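Local coordinates for putative periplasmic protein (Salmonella enterica subsp. enterica serovar Typhimurium, PDB 4J32) that serves as Tai4, the periplasmic immunity protein that binds and probably inhibits the type VI secretion effector Tae4, a papain-like peptidoglycan hydrolase, at residues Thr6-Gln10 and Ser11-Lys15; Leu19-Cys22 and Leu23-Tyr27; Arg37-Ala40 and Ser41-Glu45; Gly47-Val51 and Glu52-Glu56. One frame throughout, in Å; residues are numbered along the deposited sequence. Where two conformers were deposited one is given.

Interaction 1: residues Thr6-Gln10 and Ser11-Lys15. With FLC (citrate anion), chain J.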
loop_
_atom_site.group_PDB
_atom_site.type_symbol
_atom_site.label_atom_id
_atom_site.label_comp_id
_atom_site.label_asym_id
_atom_site.label_seq_id
_atom_site.Cartn_x
_atom_site.Cartn_y
_atom_site.Cartn_z
ATOM N N THR B 6 11.635 9.591 -10.947
ATOM C CA THR B 6 13.014 9.991 -11.281
ATOM C C THR B 6 13.721 10.804 -10.197
ATOM O O THR B 6 14.938 11.060 -10.299
ATOM C CB THR B 6 13.074 10.826 -12.566
ATOM O OG1 THR B 6 12.245 11.982 -12.417
ATOM C CG2 THR B 6 12.630 9.983 -13.771
ATOM N N GLN B 7 12.985 11.186 -9.167
ATOM C CA GLN B 7 13.535 12.048 -8.128
ATOM C C GLN B 7 14.124 11.269 -6.946
ATOM O O GLN B 7 14.872 11.840 -6.131
ATOM C CB GLN B 7 12.485 13.070 -7.672
ATOM C CG GLN B 7 12.183 14.129 -8.739
ATOM C CD GLN B 7 11.008 15.034 -8.388
ATOM O OE1 GLN B 7 10.840 15.456 -7.241
ATOM N NE2 GLN B 7 10.188 15.339 -9.386
ATOM N N TYR B 8 13.807 9.981 -6.873
ATOM C CA TYR B 8 14.244 9.138 -5.759
ATOM C C TYR B 8 15.719 8.743 -5.865
ATOM O O TYR B 8 16.226 8.457 -6.958
ATOM C CB TYR B 8 13.365 7.881 -5.657
ATOM C CG TYR B 8 11.930 8.220 -5.289
ATOM C CD1 TYR B 8 11.622 8.732 -4.025
ATOM C CD2 TYR B 8 10.888 7.996 -6.202
ATOM C CE1 TYR B 8 10.297 9.065 -3.674
ATOM C CE2 TYR B 8 9.549 8.324 -5.865
ATOM C CZ TYR B 8 9.277 8.847 -4.603
ATOM O OH TYR B 8 7.977 9.167 -4.271
ATOM N N SER B 9 16.384 8.724 -4.708
ATOM C CA SER B 9 17.744 8.201 -4.607
ATOM C C SER B 9 17.702 6.673 -4.777
ATOM O O SER B 9 16.633 6.055 -4.723
ATOM C CB SER B 9 18.321 8.535 -3.228
ATOM O OG SER B 9 17.692 7.742 -2.214
ATOM N N GLN B 10 18.870 6.062 -4.967
ATOM C CA GLN B 10 18.920 4.594 -5.115
ATOM C C GLN B 10 18.346 3.850 -3.905
ATOM O O GLN B 10 17.602 2.876 -4.057
ATOM C CB GLN B 10 20.346 4.137 -5.402
ATOM C CG GLN B 10 20.850 4.583 -6.784
ATOM C CD GLN B 10 20.135 3.808 -7.887
ATOM O OE1 GLN B 10 20.263 2.587 -7.972
ATOM N NE2 GLN B 10 19.362 4.518 -8.718
ATOM N N SER B 11 18.701 4.286 -2.699
ATOM C CA SER B 11 18.136 3.652 -1.497
ATOM C C SER B 11 16.612 3.845 -1.389
ATOM O O SER B 11 15.875 2.902 -1.032
ATOM C CB SER B 11 18.843 4.130 -0.230
ATOM O OG SER B 11 18.552 5.489 0.040
ATOM N N GLU B 12 16.134 5.048 -1.718
ATOM C CA GLU B 12 14.707 5.356 -1.716
ATOM C C GLU B 12 13.972 4.500 -2.740
ATOM O O GLU B 12 12.884 3.983 -2.461
ATOM C CB GLU B 12 14.491 6.846 -2.052
ATOM C CG GLU B 12 14.823 7.777 -0.891
ATOM C CD GLU B 12 14.841 9.275 -1.252
ATOM O OE1 GLU B 12 14.972 9.668 -2.437
ATOM O OE2 GLU B 12 14.725 10.078 -0.300
ATOM N N LEU B 13 14.565 4.310 -3.912
ATOM C CA LEU B 13 13.934 3.419 -4.921
ATOM C C LEU B 13 13.758 2.002 -4.368
ATOM O O LEU B 13 12.733 1.356 -4.595
ATOM C CB LEU B 13 14.746 3.362 -6.222
ATOM C CG LEU B 13 14.806 4.595 -7.120
ATOM C CD1 LEU B 13 15.868 4.391 -8.203
ATOM C CD2 LEU B 13 13.431 4.871 -7.763
ATOM N N LEU B 14 14.765 1.507 -3.662
ATOM C CA LEU B 14 14.721 0.123 -3.148
ATOM C C LEU B 14 13.674 -0.017 -2.041
ATOM O O LEU B 14 12.974 -1.025 -1.969
ATOM C CB LEU B 14 16.103 -0.317 -2.652
ATOM C CG LEU B 14 17.102 -0.545 -3.804
ATOM C CD1 LEU B 14 18.534 -0.624 -3.257
ATOM C CD2 LEU B 14 16.753 -1.800 -4.577
ATOM N N LYS B 15 13.571 0.994 -1.195
ATOM C CA LYS B 15 12.522 1.024 -0.172
ATOM C C LYS B 15 11.131 1.145 -0.828
ATOM O O LYS B 15 10.189 0.493 -0.402
ATOM C CB LYS B 15 12.777 2.170 0.808
ATOM C CG LYS B 15 14.013 1.930 1.704
ATOM C CD LYS B 15 14.521 3.221 2.339
ATOM C CE LYS B 15 15.805 2.954 3.160
ATOM N NZ LYS B 15 16.269 4.163 3.895
HETATM C CAC FLC J . 21.535 6.972 -2.155
HETATM C CA FLC J . 21.737 7.951 -1.019
HETATM C CB FLC J . 22.572 7.283 0.083
HETATM C CBC FLC J . 23.847 7.986 0.562
HETATM C CG FLC J . 21.968 6.150 0.934
HETATM C CGC FLC J . 22.589 4.828 0.553
HETATM O OA1 FLC J . 22.289 7.044 -3.140
HETATM O OA2 FLC J . 20.639 6.127 -2.086
HETATM O OB1 FLC J . 24.439 8.756 -0.237
HETATM O OB2 FLC J . 24.283 7.772 1.726
HETATM O OG1 FLC J . 23.334 4.810 -0.458
HETATM O OG2 FLC J . 22.336 3.817 1.264
HETATM O OHB FLC J . 21.824 8.135 0.966
HETATM O O HOH W 1 15.793 12.085 -3.422
HETATM O O HOH W 2 18.603 8.682 0.085
#
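Ser9 and Glu12 exchange hydrogen bonds where the chain turns into helix 10-26. The backbone N of Ser9 donates to Glu12 OE1 at 2.8 Å in an almost straight bond (175°), arriving on the anti side of the carboxylate and somewhat out of its plane. In return Glu12 N donates to Ser9 OG at 3.2 Å. The seryl hydroxyl can turn back over the first helical turn because it sits between its own N and carbonyl carbon (chi1 72°), while the glutamate chain, extended beyond CG, reaches back to the loop that leads into the helix. Main-chain bonding starts at once, Leu13 N meeting Ser9 O at 2.8 Å. This reciprocal pair of Ser9 and Glu12 is a capping box with Ser9 as N-cap, and it marks the start of the first long helix of the all-helical immunity protein. A water bridges the corner, donating to both Gln7 O and Glu12 OE1.

An anion is bound at the same helix start. Ser11 N donates to OA2 of a citrate, probably from the crystallisation liquor, at 2.7 Å, and Arg98 also binds this anion; the helix N-terminus would probably add to the attraction.

The apolar contact is that of Tyr8 CB with Leu13 CD2, at 3.7 Å. Looser contacts of polar groups and rings surround it. Glu12 OE1 approaches the edge of the tyrosine ring, whose plane stands 84° from that of the carboxylate. Gln10 NE2 passes 3.5 Å from Leu13 CD1, its amide being held by Lys48, Gln49 and Tyr46. The hydroxyl of Tyr8 bonds to Asp84 of the second subunit.

Interaction 2: residues Leu19-Cys22 and Leu23-Tyr27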
loop_
_atom_site.group_PDB
_atom_site.type_symbol
_atom_site.label_atom_id
_atom_site.label_comp_id
_atom_site.label_asym_id
_atom_site.label_seq_id
_atom_site.Cartn_x
_atom_site.Cartn_y
_atom_site.Cartn_z
ATOM N N LEU B 19 8.082 -1.732 -0.556
ATOM C CA LEU B 19 6.703 -1.479 -0.166
ATOM C C LEU B 19 5.696 -1.948 -1.237
ATOM O O LEU B 19 4.747 -2.695 -0.921
ATOM C CB LEU B 19 6.508 0.004 0.159
ATOM C CG LEU B 19 5.070 0.448 0.469
ATOM C CD1 LEU B 19 4.444 -0.401 1.634
ATOM C CD2 LEU B 19 5.102 1.948 0.811
ATOM N N SER B 20 5.912 -1.533 -2.489
ATOM C CA SER B 20 4.975 -1.895 -3.555
ATOM C C SER B 20 4.963 -3.394 -3.808
ATOM O O SER B 20 3.885 -3.963 -4.017
ATOM C CB SER B 20 5.212 -1.107 -4.852
ATOM O OG SER B 20 6.584 -1.050 -5.168
ATOM N N HIS B 21 6.136 -4.035 -3.758
ATOM C CA HIS B 21 6.199 -5.483 -3.928
ATOM C C HIS B 21 5.408 -6.200 -2.825
ATOM O O HIS B 21 4.659 -7.142 -3.103
ATOM C CB HIS B 21 7.646 -5.981 -3.955
ATOM C CG HIS B 21 7.754 -7.462 -4.108
ATOM N ND1 HIS B 21 7.445 -8.111 -5.283
ATOM C CD2 HIS B 21 8.114 -8.423 -3.227
ATOM C CE1 HIS B 21 7.623 -9.411 -5.122
ATOM N NE2 HIS B 21 8.007 -9.627 -3.874
ATOM N N CYS B 22 5.588 -5.755 -1.585
ATOM C CA CYS B 22 4.877 -6.392 -0.474
ATOM C C CYS B 22 3.356 -6.257 -0.656
ATOM O O CYS B 22 2.596 -7.215 -0.424
ATOM C CB CYS B 22 5.318 -5.772 0.841
ATOM S SG CYS B 22 4.517 -6.506 2.282
ATOM N N LEU B 23 2.923 -5.082 -1.101
ATOM C CA LEU B 23 1.481 -4.864 -1.346
ATOM C C LEU B 23 0.977 -5.804 -2.456
ATOM O O LEU B 23 -0.124 -6.371 -2.355
ATOM C CB LEU B 23 1.225 -3.385 -1.665
ATOM C CG LEU B 23 1.497 -2.381 -0.539
ATOM C CD1 LEU B 23 1.414 -0.911 -1.067
ATOM C CD2 LEU B 23 0.509 -2.613 0.657
ATOM N N ALA B 24 1.806 -6.016 -3.485
ATOM C CA ALA B 24 1.501 -6.984 -4.539
ATOM C C ALA B 24 1.379 -8.408 -4.009
ATOM O O ALA B 24 0.659 -9.224 -4.579
ATOM C CB ALA B 24 2.572 -6.946 -5.636
ATOM N N LEU B 25 2.129 -8.726 -2.950
ATOM C CA LEU B 25 2.006 -10.042 -2.329
ATOM C C LEU B 25 0.746 -10.241 -1.485
ATOM O O LEU B 25 0.141 -11.319 -1.525
ATOM C CB LEU B 25 3.221 -10.351 -1.439
ATOM C CG LEU B 25 4.602 -10.428 -2.098
ATOM C CD1 LEU B 25 5.675 -10.715 -1.029
ATOM C CD2 LEU B 25 4.621 -11.477 -3.196
ATOM N N VAL B 26 0.389 -9.252 -0.681
ATOM C CA VAL B 26 -0.629 -9.459 0.355
ATOM C C VAL B 26 -2.082 -9.339 -0.118
ATOM O O VAL B 26 -2.970 -9.937 0.475
ATOM C CB VAL B 26 -0.410 -8.584 1.630
ATOM C CG1 VAL B 26 0.997 -8.863 2.266
ATOM C CG2 VAL B 26 -0.584 -7.099 1.330
ATOM N N TYR B 27 -2.312 -8.571 -1.170
ATOM C CA TYR B 27 -3.676 -8.295 -1.621
ATOM C C TYR B 27 -4.128 -9.355 -2.623
ATOM O O TYR B 27 -3.315 -9.816 -3.422
ATOM C CB TYR B 27 -3.711 -6.922 -2.286
ATOM C CG TYR B 27 -3.526 -5.730 -1.356
ATOM C CD1 TYR B 27 -4.123 -5.683 -0.078
ATOM C CD2 TYR B 27 -2.791 -4.635 -1.785
ATOM C CE1 TYR B 27 -3.967 -4.551 0.743
ATOM C CE2 TYR B 27 -2.641 -3.500 -0.994
ATOM C CZ TYR B 27 -3.212 -3.464 0.273
ATOM O OH TYR B 27 -3.026 -2.305 0.998
#
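From Leu19 to Val26 the backbone runs as regular helix: Leu23 N donates to Leu19 O, Ala24 N to Ser20 O, Leu25 N to His21 O and Val26 N to Cys22 O, each at 3.0 Å. The first two bonds are fairly straight (159° at Leu23), that of Leu25 N to His21 O is the most bent of the four at 139°, and Leu25 N makes a second, weak bond to Cys22 O; Tyr27 then leaves helical geometry.

Side chains meet one turn apart in three pairs. In the first, Leu25 covers a face of the His21 imidazole in a CH-pi contact, CG lying 4.3 Å from the ring centroid and both methyls reaching toward NE2, CD1 at 3.8 Å. With CG trans to the backbone N (chi1 179°), the His21 ring swings along the helix toward the next turn, where Leu25 lies over its face. Trp17 stacks on the His21 ring and NE2 bonds to Asp58, a stack and a bond that together probably hold the ring's rotation. In the second, CD1 of Leu19 and CD1 of Leu23 touch at 4.1 Å as the two chains slant across one another. In the third, Cys22 SG lies 4.2 Å from Val26 CG1 and is tied to Cys82 in a disulfide.

Three helices surround this turn. The disulfide joins helix 10-26 covalently to helix 78-86, Leu25 packs against Ala61 and Lys62 of helix 51-65, and Ala24 meets Ala36 of helix 30-46, while Leu19 and Leu23 reach Leu19 and Thr79 of the second subunit.

Interaction 3: residues Arg37-Ala40 and Ser41-Glu45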
loop_
_atom_site.group_PDB
_atom_site.type_symbol
_atom_site.label_atom_id
_atom_site.label_comp_id
_atom_site.label_asym_id
_atom_site.label_seq_id
_atom_site.Cartn_x
_atom_site.Cartn_y
_atom_site.Cartn_z
ATOM N N ARG B 37 2.367 -4.447 -8.678
ATOM C CA ARG B 37 3.464 -5.022 -9.488
ATOM C C ARG B 37 3.986 -4.014 -10.507
ATOM O O ARG B 37 5.184 -3.892 -10.712
ATOM C CB ARG B 37 2.994 -6.248 -10.251
ATOM C CG ARG B 37 2.869 -7.466 -9.424
ATOM C CD ARG B 37 2.431 -8.601 -10.354
ATOM N NE ARG B 37 2.520 -9.878 -9.663
ATOM C CZ ARG B 37 2.550 -11.061 -10.274
ATOM N NH1 ARG B 37 2.480 -11.141 -11.600
ATOM N NH2 ARG B 37 2.647 -12.177 -9.554
ATOM N N ALA B 38 3.075 -3.311 -11.170
ATOM C CA ALA B 38 3.476 -2.324 -12.194
ATOM C C ALA B 38 4.272 -1.205 -11.537
ATOM O O ALA B 38 5.314 -0.762 -12.068
ATOM C CB ALA B 38 2.253 -1.761 -12.897
ATOM N N THR B 39 3.775 -0.750 -10.386
ATOM C CA THR B 39 4.419 0.291 -9.599
ATOM C C THR B 39 5.822 -0.166 -9.163
ATOM O O THR B 39 6.807 0.567 -9.329
ATOM C CB THR B 39 3.527 0.676 -8.379
ATOM O OG1 THR B 39 2.312 1.273 -8.856
ATOM C CG2 THR B 39 4.250 1.663 -7.436
ATOM N N ALA B 40 5.929 -1.375 -8.621
ATOM C CA ALA B 40 7.259 -1.870 -8.253
ATOM C C ALA B 40 8.200 -1.885 -9.472
ATOM O O ALA B 40 9.365 -1.506 -9.357
ATOM C CB ALA B 40 7.176 -3.264 -7.599
ATOM N N SER B 41 7.685 -2.263 -10.643
ATOM C CA SER B 41 8.559 -2.390 -11.822
ATOM C C SER B 41 9.160 -1.006 -12.196
ATOM O O SER B 41 10.280 -0.927 -12.719
ATOM C CB SER B 41 7.834 -3.038 -13.008
ATOM O OG SER B 41 6.950 -2.145 -13.643
ATOM N N ALA B 42 8.423 0.065 -11.909
ATOM C CA ALA B 42 8.908 1.427 -12.177
ATOM C C ALA B 42 10.149 1.715 -11.323
ATOM O O ALA B 42 11.143 2.288 -11.806
ATOM C CB ALA B 42 7.808 2.457 -11.899
ATOM N N TYR B 43 10.109 1.316 -10.049
ATOM C CA TYR B 43 11.288 1.537 -9.180
ATOM C C TYR B 43 12.475 0.655 -9.581
ATOM O O TYR B 43 13.631 1.095 -9.475
ATOM C CB TYR B 43 10.930 1.350 -7.701
ATOM C CG TYR B 43 9.819 2.293 -7.315
ATOM C CD1 TYR B 43 9.952 3.669 -7.545
ATOM C CD2 TYR B 43 8.618 1.809 -6.776
ATOM C CE1 TYR B 43 8.924 4.575 -7.236
ATOM C CE2 TYR B 43 7.575 2.704 -6.445
ATOM C CZ TYR B 43 7.744 4.073 -6.674
ATOM O OH TYR B 43 6.745 4.958 -6.396
ATOM N N LEU B 44 12.198 -0.576 -10.013
ATOM C CA LEU B 44 13.256 -1.448 -10.554
ATOM C C LEU B 44 13.936 -0.846 -11.789
ATOM O O LEU B 44 15.162 -0.962 -11.927
ATOM C CB LEU B 44 12.735 -2.884 -10.819
ATOM C CG LEU B 44 13.724 -3.928 -11.367
ATOM C CD1 LEU B 44 13.334 -5.306 -10.836
ATOM C CD2 LEU B 44 13.753 -3.893 -12.868
ATOM N N GLU B 45 13.161 -0.213 -12.678
ATOM C CA GLU B 45 13.710 0.379 -13.905
ATOM C C GLU B 45 14.851 1.339 -13.588
ATOM O O GLU B 45 15.872 1.357 -14.299
ATOM C CB GLU B 45 12.631 1.113 -14.724
ATOM C CG GLU B 45 13.136 2.108 -15.814
ATOM C CD GLU B 45 13.833 1.444 -17.022
ATOM O OE1 GLU B 45 13.497 0.268 -17.344
ATOM O OE2 GLU B 45 14.699 2.102 -17.656
#
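Ser41 turns its hydroxyl back onto the preceding turn and donates from OG to Ala38 O at 2.7 Å. With chi1 at 76°, OG stands between the backbone N and the carbonyl carbon of its own residue, which brings it within bonding distance of the oxygen three residues earlier, meeting it from the side. Ala38 O is gripped twice, since Ala42 N also donates to it, at 3.2 Å, and both donors come from the same face of the carbonyl plane. A buried hydroxyl is thus satisfied by the helix that carries it, a recurrent solution for serine within a helix.

Before and after this shared acceptor the main-chain ladder continues, with Ser41 N bonded to Arg37 O at 3.0 Å and Leu44 N to Ala40 O at 3.1 Å. Between them the bond from Tyr43 N to Thr39 O is weak.

Packing follows the Thr39-Tyr43 pair, which lie side by side and point the same way. The threonine methyl CG2 touches Tyr43 CE2 at 3.6 Å, and Thr39 O is 3.4 Å from Tyr43 CD2, while Thr39 OG1 turns to Asp35 O.

This part of helix 30-46 has partners on several faces. Ala40 meets Trp17 and Ser20, and Tyr43 meets Leu13, all on helix 10-26; Thr39 and Tyr43 also pack on Thr79 and Ile83 of the second subunit. Glu45 bonds to backbone N atoms of Val93 and Asn94 of the effector chain, putting this end of the helix in the toxin interface.

Interaction 4: residues Gly47-Val51 and Glu52-Glu56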
loop_
_atom_site.group_PDB
_atom_site.type_symbol
_atom_site.label_atom_id
_atom_site.label_comp_id
_atom_site.label_asym_id
_atom_site.label_seq_id
_atom_site.Cartn_x
_atom_site.Cartn_y
_atom_site.Cartn_z
ATOM N N GLY B 47 16.649 1.584 -10.763
ATOM C CA GLY B 47 17.728 1.033 -9.918
ATOM C C GLY B 47 18.991 0.706 -10.702
ATOM O O GLY B 47 18.951 0.535 -11.920
ATOM N N LYS B 48 20.126 0.663 -10.003
ATOM C CA LYS B 48 21.412 0.299 -10.598
ATOM C C LYS B 48 21.874 -1.060 -10.048
ATOM O O LYS B 48 23.016 -1.491 -10.298
ATOM C CB LYS B 48 22.473 1.384 -10.306
ATOM C CG LYS B 48 22.156 2.786 -10.909
ATOM C CD LYS B 48 21.900 2.681 -12.412
ATOM C CE LYS B 48 21.837 4.040 -13.106
ATOM N NZ LYS B 48 22.087 3.876 -14.589
ATOM N N GLN B 49 20.960 -1.733 -9.354
ATOM C CA GLN B 49 21.261 -3.006 -8.682
ATOM C C GLN B 49 20.860 -4.190 -9.536
ATOM O O GLN B 49 19.913 -4.113 -10.344
ATOM C CB GLN B 49 20.548 -3.117 -7.318
ATOM C CG GLN B 49 20.999 -2.069 -6.271
ATOM C CD GLN B 49 20.514 -0.658 -6.621
ATOM O OE1 GLN B 49 19.362 -0.465 -7.005
ATOM N NE2 GLN B 49 21.398 0.331 -6.486
ATOM N N SER B 50 21.549 -5.300 -9.294
ATOM C CA SER B 50 21.251 -6.583 -9.928
ATOM C C SER B 50 19.945 -7.141 -9.382
ATOM O O SER B 50 19.495 -6.765 -8.288
ATOM C CB SER B 50 22.366 -7.591 -9.630
ATOM O OG SER B 50 23.598 -7.167 -10.210
ATOM N N VAL B 51 19.352 -8.059 -10.131
ATOM C CA VAL B 51 18.006 -8.531 -9.779
ATOM C C VAL B 51 17.973 -9.281 -8.436
ATOM O O VAL B 51 16.949 -9.289 -7.742
ATOM C CB VAL B 51 17.400 -9.400 -10.923
ATOM C CG1 VAL B 51 18.047 -10.833 -10.977
ATOM C CG2 VAL B 51 15.874 -9.432 -10.827
ATOM N N GLU B 52 19.087 -9.892 -8.051
ATOM C CA GLU B 52 19.087 -10.665 -6.804
ATOM C C GLU B 52 18.807 -9.794 -5.576
ATOM O O GLU B 52 18.350 -10.323 -4.576
ATOM C CB GLU B 52 20.387 -11.456 -6.605
ATOM C CG GLU B 52 20.564 -12.662 -7.548
ATOM C CD GLU B 52 21.041 -12.278 -8.938
ATOM O OE1 GLU B 52 21.381 -11.088 -9.191
ATOM O OE2 GLU B 52 21.100 -13.182 -9.794
ATOM N N ILE B 53 19.085 -8.489 -5.616
ATOM C CA ILE B 53 18.727 -7.686 -4.424
ATOM C C ILE B 53 17.216 -7.613 -4.244
ATOM O O ILE B 53 16.715 -7.638 -3.127
ATOM C CB ILE B 53 19.412 -6.295 -4.352
ATOM C CG1 ILE B 53 19.523 -5.864 -2.863
ATOM C CG2 ILE B 53 18.710 -5.263 -5.261
ATOM C CD1 ILE B 53 20.334 -4.555 -2.644
ATOM N N TYR B 54 16.490 -7.561 -5.354
ATOM C CA TYR B 54 15.028 -7.580 -5.280
ATOM C C TYR B 54 14.499 -8.952 -4.828
ATOM O O TYR B 54 13.516 -9.020 -4.075
ATOM C CB TYR B 54 14.426 -7.179 -6.634
ATOM C CG TYR B 54 14.969 -5.866 -7.135
ATOM C CD1 TYR B 54 14.350 -4.657 -6.787
ATOM C CD2 TYR B 54 16.095 -5.832 -7.973
ATOM C CE1 TYR B 54 14.834 -3.430 -7.252
ATOM C CE2 TYR B 54 16.605 -4.598 -8.444
ATOM C CZ TYR B 54 15.965 -3.423 -8.089
ATOM O OH TYR B 54 16.443 -2.218 -8.544
ATOM N N HIS B 55 15.152 -10.024 -5.282
ATOM C CA HIS B 55 14.840 -11.377 -4.807
ATOM C C HIS B 55 15.041 -11.477 -3.291
ATOM O O HIS B 55 14.259 -12.141 -2.599
ATOM C CB HIS B 55 15.710 -12.455 -5.482
ATOM C CG HIS B 55 15.556 -12.547 -6.968
ATOM N ND1 HIS B 55 16.369 -13.357 -7.739
ATOM C CD2 HIS B 55 14.720 -11.917 -7.831
ATOM C CE1 HIS B 55 16.026 -13.233 -9.010
ATOM N NE2 HIS B 55 15.036 -12.360 -9.095
ATOM N N GLU B 56 16.098 -10.842 -2.775
ATOM C CA GLU B 56 16.337 -10.875 -1.322
ATOM C C GLU B 56 15.322 -10.007 -0.548
ATOM O O GLU B 56 14.884 -10.378 0.536
ATOM C CB GLU B 56 17.763 -10.423 -0.999
ATOM C CG GLU B 56 18.202 -10.775 0.445
ATOM C CD GLU B 56 18.181 -12.262 0.799
ATOM O OE1 GLU B 56 18.055 -13.154 -0.085
ATOM O OE2 GLU B 56 18.332 -12.559 2.014
#
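Val51 and His55 touch across the first turn of helix 51-65. Val51 CG2 is trans to its backbone N while CG1 takes the place between N and carbonyl carbon (chi1 75°), and both methyls lie over the same face of the imidazole, toward its outer atoms: CG2 lies 3.5 Å from NE2 and CG1 3.7 Å from CE1. Val51 O sits over that face too, off toward the rim, and accepts from His55 N at 3.1 Å within the carbonyl plane.

Before the helix, CB of Gln49 meets Ile53 CG2 at 3.5 Å, and beyond it the bend at chi2 (71°) turns the amide to Glu100 and Gln10. That same Ile53 methyl also lies over a face of the Tyr54 ring. Tyr54 lies with its edge along the incoming loop, where Gln49 O is in the plane of the ring, and its OH comes 3.8 Å from Gly47 CA; the glycine has no side chain to obstruct the phenol. Glu52 is folded as well, bent at chi2, which brings its OE1 within 3.7 Å of Ser50 CB. Main-chain bonding begins with Ile53 N and Ser50 O at 3.2 Å, the donor standing well above the carbonyl plane.

Carbon surfaces thus pack within the contact while several polar ends are used by other partners. Gln49 O accepts from Arg92 of the effector chain, and His55, one face of its ring covered by Val51, bonds through NE2 to Asn47 of that chain and meets its Tyr52 in an edge-to-face pair, so the start of this helix takes a direct part in toxin binding.

Overall arrangement
Taken together, the four sites illustrate how local contacts change with depth in a helical protein. Interactions 2 and 3 are buried, lie along helices 10-26 and 30-46, and touch each other where Ser20 meets Ala40; both also face the second subunit. Interactions 1 and 4 are partly buried helix beginnings, joined by the Gln10 amide, whose OE1 reaches Lys48 N and Gln49 NE2. Interactions 1 and 2 share helix 10-26 with centres about 17 Å apart. The chemistry of the four differs accordingly: reciprocal capping and anion binding in 1, a disulfide and aromatic packing in 2, an internally satisfied hydroxyl in 3, and ring positioning in 4. Interactions 3 and 4 both hydrogen-bond to the effector chain.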